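Prephenate dehydrogenase (Corynebacterium glutamicum ATCC 13032, PDB 3KTD) probably catalyses the NAD(P)+-dependent oxidative decarboxylation of prephenate in tyrosine biosynthesis. Local coordinates at residues L74-M78 with T79-S83; V101-K104 with T105-Y108; I329-T333 with L334-I338. All coordinates share one frame; numbering follows the deposited sequence.

Interaction 1: residues L74-M78 with T79-S83; sequences LAVPM and TAIDS
Pro-77 and Met-78 turn their carbonyls to the amides of Ala-80 and Ile-81, so that the chain leaving strand 71-74 winds directly into the first turn of helix 78-91. Ala-80 N binds Pro-77 O at 2.8 Å, approaching from above the carbonyl plane. Ile-81 N, at 3.1 Å from Met-78 O, stands still further out of the plane of its acceptor. The same Ile-81 amide also makes a weak bond to Pro-77 O, 3.4 Å long and bent.

Against this turn lies the side chain of Val-76. Its CB is 3.8 Å from Ala-80 CB, and its CG2 sits equally near that methyl before passing on to Ile-81 CD1 at 4.1 Å. Ala-80 CB thus rests against the base and one branch of the valine, with Pro-77 CD beside it. The Ile-81 chain runs aslant to that of Val-76; its second torsion (chi2 -70°) folds CD1 back to the strand end, where it meets Leu-74 CB at 4.2 Å.

This strand-loop-helix passage belongs to the Rossmann-type nucleotide-binding domain. Strand 71-74 lies next to strand 11-14 in the sheet, and Val-76 touches a glycine-rich segment that fits a GxGxxG dinucleotide-binding pattern, consistent with a place near the cofactor site.

Met-78, present as selenomethionine, leads in a different direction. With CG anti to the backbone N (chi1 177°) and a bend at chi2, its selenium end reaches Ala-106 and Val-107 of helix 105-113, and the side chain also touches Val-101. Further along the helix, Ser-83 OG donates to Ala-80 O at 3.2 Å, giving that carbonyl a side-chain partner one turn back.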
loop_
_atom_site.group_PDB
_atom_site.type_symbol
_atom_site.label_atom_id
_atom_site.label_comp_id
_atom_site.label_asym_id
_atom_site.label_seq_id
_atom_site.Cartn_x
_atom_site.Cartn_y
_atom_site.Cartn_z
ATOM N N LEU A 74 -26.556 7.345 12.669
ATOM C CA LEU A 74 -25.700 7.030 13.805
ATOM C C LEU A 74 -24.269 7.008 13.284
ATOM O O LEU A 74 -23.791 5.989 12.792
ATOM C CB LEU A 74 -26.094 5.706 14.463
ATOM C CG LEU A 74 -27.580 5.539 14.809
ATOM C CD1 LEU A 74 -27.768 4.320 15.712
ATOM C CD2 LEU A 74 -28.151 6.774 15.468
ATOM N N ALA A 75 -23.615 8.167 13.384
ATOM C CA ALA A 75 -22.249 8.387 12.900
ATOM C C ALA A 75 -21.251 8.235 14.043
ATOM O O ALA A 75 -20.519 9.166 14.389
ATOM C CB ALA A 75 -22.140 9.777 12.272
ATOM N N VAL A 76 -21.229 7.041 14.619
ATOM C CA VAL A 76 -20.358 6.731 15.745
ATOM C C VAL A 76 -19.606 5.424 15.497
ATOM O O VAL A 76 -19.930 4.686 14.562
ATOM C CB VAL A 76 -21.182 6.643 17.036
ATOM C CG1 VAL A 76 -21.825 7.998 17.343
ATOM C CG2 VAL A 76 -22.233 5.555 16.920
ATOM N N PRO A 77 -18.568 5.144 16.305
ATOM C CA PRO A 77 -17.853 3.868 16.143
ATOM C C PRO A 77 -18.671 2.685 16.650
ATOM O O PRO A 77 -19.575 2.862 17.467
ATOM C CB PRO A 77 -16.593 4.054 16.994
ATOM C CG PRO A 77 -16.942 5.120 17.977
ATOM C CD PRO A 77 -17.891 6.033 17.269
HETATM N N MSE A 78 -18.332 1.489 16.174
HETATM C CA MSE A 78 -19.077 0.276 16.510
HETATM C C MSE A 78 -19.328 0.158 18.017
HETATM O O MSE A 78 -20.441 -0.171 18.425
HETATM C CB MSE A 78 -18.369 -0.973 15.949
HETATM C CG MSE A 78 -19.026 -2.331 16.305
HETATM SE SE MSE A 78 -20.847 -2.673 15.609
HETATM C CE MSE A 78 -21.401 -4.111 16.836
ATOM N N THR A 79 -18.324 0.475 18.839
ATOM C CA THR A 79 -18.457 0.334 20.301
ATOM C C THR A 79 -19.525 1.252 20.902
ATOM O O THR A 79 -19.996 1.016 22.007
ATOM C CB THR A 79 -17.120 0.592 21.040
ATOM O OG1 THR A 79 -16.807 1.989 21.008
ATOM C CG2 THR A 79 -15.970 -0.239 20.427
ATOM N N ALA A 80 -19.896 2.295 20.171
ATOM C CA ALA A 80 -20.884 3.250 20.636
ATOM C C ALA A 80 -22.291 2.940 20.133
ATOM O O ALA A 80 -23.250 3.467 20.672
ATOM C CB ALA A 80 -20.485 4.641 20.212
ATOM N N ILE A 81 -22.413 2.082 19.125
ATOM C CA ILE A 81 -23.700 1.764 18.489
ATOM C C ILE A 81 -24.834 1.348 19.439
ATOM O O ILE A 81 -25.901 1.968 19.424
ATOM C CB ILE A 81 -23.528 0.681 17.385
ATOM C CG1 ILE A 81 -23.004 1.311 16.103
ATOM C CG2 ILE A 81 -24.841 0.009 17.064
ATOM C CD1 ILE A 81 -24.028 2.204 15.413
ATOM N N ASP A 82 -24.614 0.316 20.251
ATOM C CA ASP A 82 -25.667 -0.184 21.150
ATOM C C ASP A 82 -26.294 0.898 22.022
ATOM O O ASP A 82 -27.511 0.945 22.168
ATOM C CB ASP A 82 -25.145 -1.289 22.067
ATOM C CG ASP A 82 -24.869 -2.579 21.337
ATOM O OD1 ASP A 82 -25.027 -2.647 20.100
ATOM O OD2 ASP A 82 -24.482 -3.542 22.023
ATOM N N SER A 83 -25.479 1.766 22.606
ATOM C CA SER A 83 -26.032 2.780 23.480
ATOM C C SER A 83 -26.856 3.785 22.673
ATOM O O SER A 83 -27.849 4.303 23.167
ATOM C CB SER A 83 -24.947 3.476 24.303
ATOM O OG SER A 83 -24.230 4.411 23.534
#

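Interaction 2: residues V101-K104 with T105-Y108; sequences VSVK and TAVY
Lys-104 O receives the amide of Tyr-108 in an almost straight bond: Tyr-108 N lies 3.0 Å from Lys-104 O, with an N-H...O angle of 176°. Val-107 N makes a second, weak and strongly bent bond to the same oxygen. These bonds start helix 105-113, which follows the loop after strand 97-99 in the Rossmann-type domain.

The Lys-104 side chain turns back from the helix toward that loop. Its CB sits beside the amide of Thr-105, 3.2 Å from Thr-105 N. CG lies anti to the carbonyl carbon (chi1 -78°), and further bends at each of the following torsions carry CD and CE round in an arc instead of an extended chain. CE passes 3.6 Å from Val-101 O, and NZ closes the loop by donating to Val-101 O at 2.9 Å and to Val-103 O at 3.2 Å. The first carbonyl is approached a little out of its plane, the second from well above it. Asp-99 OD2 completes the setting with a salt bridge to NZ and also accepts from Val-101 N.

On the apolar side, Val-107 CG2 meets Val-101 CB at 4.3 Å, while Val-103 CG1 lies near Ala-106 CB. The same Val-107 CG2 also comes within 3.7 Å of the backbone oxygen Val-103 O. Helix 187-214 covers the start of the turn: Asp-191 accepts from Thr-105 OG1 through OD2 and from Lys-104 N through OD1. At the far end, Tyr-108 OH bonds to Asp-156 OD2.

Two backbone carbonyls and the Asp-99 carboxylate thus surround the buried amine of Lys-104, and these three acceptors fix its position and rotation inside the turn.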
loop_
_atom_site.group_PDB
_atom_site.type_symbol
_atom_site.label_atom_id
_atom_site.label_comp_id
_atom_site.label_asym_id
_atom_site.label_seq_id
_atom_site.Cartn_x
_atom_site.Cartn_y
_atom_site.Cartn_z
ATOM N N VAL A 101 -21.051 2.182 10.059
ATOM C CA VAL A 101 -19.967 1.319 10.517
ATOM C C VAL A 101 -19.424 0.345 9.470
ATOM O O VAL A 101 -20.157 -0.235 8.683
ATOM C CB VAL A 101 -20.404 0.567 11.790
ATOM C CG1 VAL A 101 -19.338 -0.402 12.260
ATOM C CG2 VAL A 101 -20.735 1.580 12.896
ATOM N N SER A 102 -18.107 0.189 9.508
ATOM C CA SER A 102 -17.314 -0.711 8.656
ATOM C C SER A 102 -17.814 -2.148 8.559
ATOM O O SER A 102 -17.611 -2.785 7.534
ATOM C CB SER A 102 -15.858 -0.707 9.163
ATOM O OG SER A 102 -15.786 -0.583 10.589
ATOM N N VAL A 103 -18.431 -2.658 9.625
ATOM C CA VAL A 103 -19.000 -4.012 9.658
ATOM C C VAL A 103 -20.513 -3.875 9.776
ATOM O O VAL A 103 -20.996 -2.978 10.456
ATOM C CB VAL A 103 -18.454 -4.830 10.846
ATOM C CG1 VAL A 103 -18.983 -6.253 10.813
ATOM C CG2 VAL A 103 -16.947 -4.849 10.815
ATOM N N LYS A 104 -21.255 -4.766 9.120
ATOM C CA LYS A 104 -22.715 -4.636 9.006
ATOM C C LYS A 104 -23.521 -5.734 9.700
ATOM O O LYS A 104 -24.583 -5.455 10.260
ATOM C CB LYS A 104 -23.095 -4.564 7.527
ATOM C CG LYS A 104 -22.845 -3.207 6.909
ATOM C CD LYS A 104 -24.007 -2.280 7.181
ATOM C CE LYS A 104 -23.551 -0.927 7.619
ATOM N NZ LYS A 104 -22.925 -0.977 8.960
ATOM N N THR A 105 -23.045 -6.974 9.665
ATOM C CA THR A 105 -23.781 -8.057 10.307
ATOM C C THR A 105 -23.932 -7.798 11.802
ATOM O O THR A 105 -25.015 -7.996 12.363
ATOM C CB THR A 105 -23.118 -9.430 10.101
ATOM O OG1 THR A 105 -23.117 -9.758 8.709
ATOM C CG2 THR A 105 -23.867 -10.526 10.868
ATOM N N ALA A 106 -22.857 -7.346 12.444
ATOM C CA ALA A 106 -22.891 -7.111 13.886
ATOM C C ALA A 106 -23.954 -6.068 14.264
ATOM O O ALA A 106 -24.613 -6.193 15.309
ATOM C CB ALA A 106 -21.519 -6.697 14.389
ATOM N N VAL A 107 -24.129 -5.063 13.409
ATOM C CA VAL A 107 -25.099 -3.995 13.658
ATOM C C VAL A 107 -26.517 -4.487 13.421
ATOM O O VAL A 107 -27.389 -4.305 14.269
ATOM C CB VAL A 107 -24.828 -2.762 12.772
ATOM C CG1 VAL A 107 -25.890 -1.708 12.966
ATOM C CG2 VAL A 107 -23.484 -2.203 13.105
ATOM N N TYR A 108 -26.745 -5.111 12.272
ATOM C CA TYR A 108 -28.074 -5.605 11.936
ATOM C C TYR A 108 -28.588 -6.542 13.045
ATOM O O TYR A 108 -29.733 -6.411 13.493
ATOM C CB TYR A 108 -28.049 -6.278 10.561
ATOM C CG TYR A 108 -29.398 -6.592 9.949
ATOM C CD1 TYR A 108 -30.474 -5.703 10.066
ATOM C CD2 TYR A 108 -29.583 -7.753 9.200
ATOM C CE1 TYR A 108 -31.709 -5.990 9.492
ATOM C CE2 TYR A 108 -30.812 -8.048 8.616
ATOM C CZ TYR A 108 -31.873 -7.161 8.762
ATOM O OH TYR A 108 -33.095 -7.443 8.185
#

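Interaction 3: residues I329-T333 with L334-I338; sequences IHAET and LGARI
Leu-334 CD1 lies over one face of the His-330 imidazole, 3.6 Å from His-330 NE2 and a little further from His-330 CD2. His-330 ND1, on the rim of the ring, makes a weak hydrogen bond to Gln-327 OE1, and the side chain also touches Leu-315 of strand 314-317. The Glu-332 carboxylate, a second flat group, forms a salt bridge through OE1 with Arg-186.

The backbone here is a Schellman motif. It ends helix 324-334 inside a beta-alpha-beta unit whose two parallel strands are 314-317 and 337-340. Gly-335 is its C-prime residue, with a positive phi of 67° that reverses the chain. Ala-336 N reaches back to Ala-331 O at 2.8 Å and uses an in-plane lone pair of that oxygen. Gly-335 N makes the inner bond to Glu-332 O, a weak one at 3.3 Å, and Leu-334 N bonds weakly to His-330 O.

As is common in this motif, apolar side chains close the turn. Ala-331 CB touches Ala-336 CB at 4.0 Å and, at the same distance, Ile-338 CG2, which comes from the new strand. Pro-184 of strand 181-184 packs on both Ala-331 and Ile-338. Gly-335 O accepts from Ser-221 OG of the second subunit, so the helix end also meets the dimer partner.

One turn earlier, Ile-329 O takes two donors from opposite faces of its plane: Thr-333 N and Thr-333 OG1, the hydroxyl oxygen standing 2.9 Å from Ile-329 O.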
loop_
_atom_site.group_PDB
_atom_site.type_symbol
_atom_site.label_atom_id
_atom_site.label_comp_id
_atom_site.label_asym_id
_atom_site.label_seq_id
_atom_site.Cartn_x
_atom_site.Cartn_y
_atom_site.Cartn_z
ATOM N N ILE A 329 -30.240 -7.167 -5.979
ATOM C CA ILE A 329 -29.368 -8.357 -5.938
ATOM C C ILE A 329 -28.445 -8.372 -7.166
ATOM O O ILE A 329 -27.268 -8.728 -7.076
ATOM C CB ILE A 329 -30.186 -9.684 -5.888
ATOM C CG1 ILE A 329 -30.956 -9.801 -4.572
ATOM C CG2 ILE A 329 -29.279 -10.884 -6.019
ATOM C CD1 ILE A 329 -31.672 -11.119 -4.404
ATOM N N HIS A 330 -28.998 -7.973 -8.307
ATOM C CA HIS A 330 -28.251 -7.895 -9.552
ATOM C C HIS A 330 -27.129 -6.865 -9.396
ATOM O O HIS A 330 -26.023 -7.074 -9.879
ATOM C CB HIS A 330 -29.207 -7.555 -10.710
ATOM C CG HIS A 330 -28.619 -7.744 -12.079
ATOM N ND1 HIS A 330 -29.055 -7.029 -13.178
ATOM C CD2 HIS A 330 -27.634 -8.559 -12.529
ATOM C CE1 HIS A 330 -28.368 -7.402 -14.245
ATOM N NE2 HIS A 330 -27.495 -8.325 -13.877
ATOM N N ALA A 331 -27.405 -5.773 -8.689
ATOM C CA ALA A 331 -26.397 -4.742 -8.441
ATOM C C ALA A 331 -25.332 -5.239 -7.467
ATOM O O ALA A 331 -24.149 -4.915 -7.611
ATOM C CB ALA A 331 -27.049 -3.490 -7.903
ATOM N N GLU A 332 -25.767 -6.017 -6.478
ATOM C CA GLU A 332 -24.882 -6.581 -5.462
ATOM C C GLU A 332 -23.845 -7.513 -6.091
ATOM O O GLU A 332 -22.654 -7.407 -5.807
ATOM C CB GLU A 332 -25.708 -7.353 -4.431
ATOM C CG GLU A 332 -24.933 -7.919 -3.242
ATOM C CD GLU A 332 -25.717 -9.002 -2.507
ATOM O OE1 GLU A 332 -25.766 -10.147 -3.005
ATOM O OE2 GLU A 332 -26.283 -8.721 -1.431
ATOM N N THR A 333 -24.315 -8.427 -6.938
ATOM C CA THR A 333 -23.453 -9.396 -7.605
ATOM C C THR A 333 -22.413 -8.712 -8.490
ATOM O O THR A 333 -21.266 -9.160 -8.597
ATOM C CB THR A 333 -24.282 -10.333 -8.503
ATOM O OG1 THR A 333 -25.422 -10.808 -7.776
ATOM C CG2 THR A 333 -23.427 -11.513 -8.997
ATOM N N LEU A 334 -22.841 -7.625 -9.123
ATOM C CA LEU A 334 -22.012 -6.894 -10.061
ATOM C C LEU A 334 -21.215 -5.761 -9.413
ATOM O O LEU A 334 -20.313 -5.201 -10.036
ATOM C CB LEU A 334 -22.891 -6.328 -11.183
ATOM C CG LEU A 334 -23.541 -7.326 -12.138
ATOM C CD1 LEU A 334 -24.456 -6.592 -13.099
ATOM C CD2 LEU A 334 -22.479 -8.110 -12.900
ATOM N N GLY A 335 -21.530 -5.421 -8.171
ATOM C CA GLY A 335 -20.894 -4.268 -7.531
ATOM C C GLY A 335 -21.323 -2.988 -8.233
ATOM O O GLY A 335 -20.608 -1.984 -8.231
ATOM N N ALA A 336 -22.500 -3.027 -8.844
ATOM C CA ALA A 336 -23.009 -1.880 -9.575
ATOM C C ALA A 336 -23.436 -0.797 -8.600
ATOM O O ALA A 336 -23.943 -1.092 -7.527
ATOM C CB ALA A 336 -24.176 -2.287 -10.435
ATOM N N ARG A 337 -23.177 0.454 -8.962
ATOM C CA ARG A 337 -23.704 1.583 -8.216
ATOM C C ARG A 337 -25.105 1.787 -8.770
ATOM O O ARG A 337 -25.407 1.293 -9.851
ATOM C CB ARG A 337 -22.845 2.837 -8.401
ATOM C CG ARG A 337 -22.899 3.463 -9.790
ATOM C CD ARG A 337 -21.919 4.629 -9.952
ATOM N NE ARG A 337 -22.164 5.308 -11.223
ATOM C CZ ARG A 337 -23.114 6.224 -11.434
ATOM N NH1 ARG A 337 -23.921 6.622 -10.450
ATOM N NH2 ARG A 337 -23.257 6.757 -12.643
ATOM N N ILE A 338 -25.960 2.497 -8.042
ATOM C CA ILE A 338 -27.338 2.703 -8.491
ATOM C C ILE A 338 -27.781 4.161 -8.483
ATOM O O ILE A 338 -27.249 4.984 -7.745
ATOM C CB ILE A 338 -28.343 1.879 -7.646
ATOM C CG1 ILE A 338 -28.475 2.447 -6.230
ATOM C CG2 ILE A 338 -27.922 0.414 -7.590
ATOM C CD1 ILE A 338 -29.454 1.686 -5.373
#

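In the fold
From the N terminus, the three contacts follow in series, neither nested nor crossed. Interaction 1 turns the chain from strand 71-74 into helix 78-91; interaction 2 does the same from strand 97-99 into helix 105-113. These strands are neighbours in the parallel part of the Rossmann-type sheet, and the two turns pack together, with centres 10 Å apart; Val-76 O, for one, rests against Val-101 CG2. Interaction 3 works the other way round, taking a helix into a strand of the C-terminal two-stranded unit beside strand 181-184. Its centre is 19 Å from that of interaction 2 and 27 Å from that of interaction 1, and it touches neither.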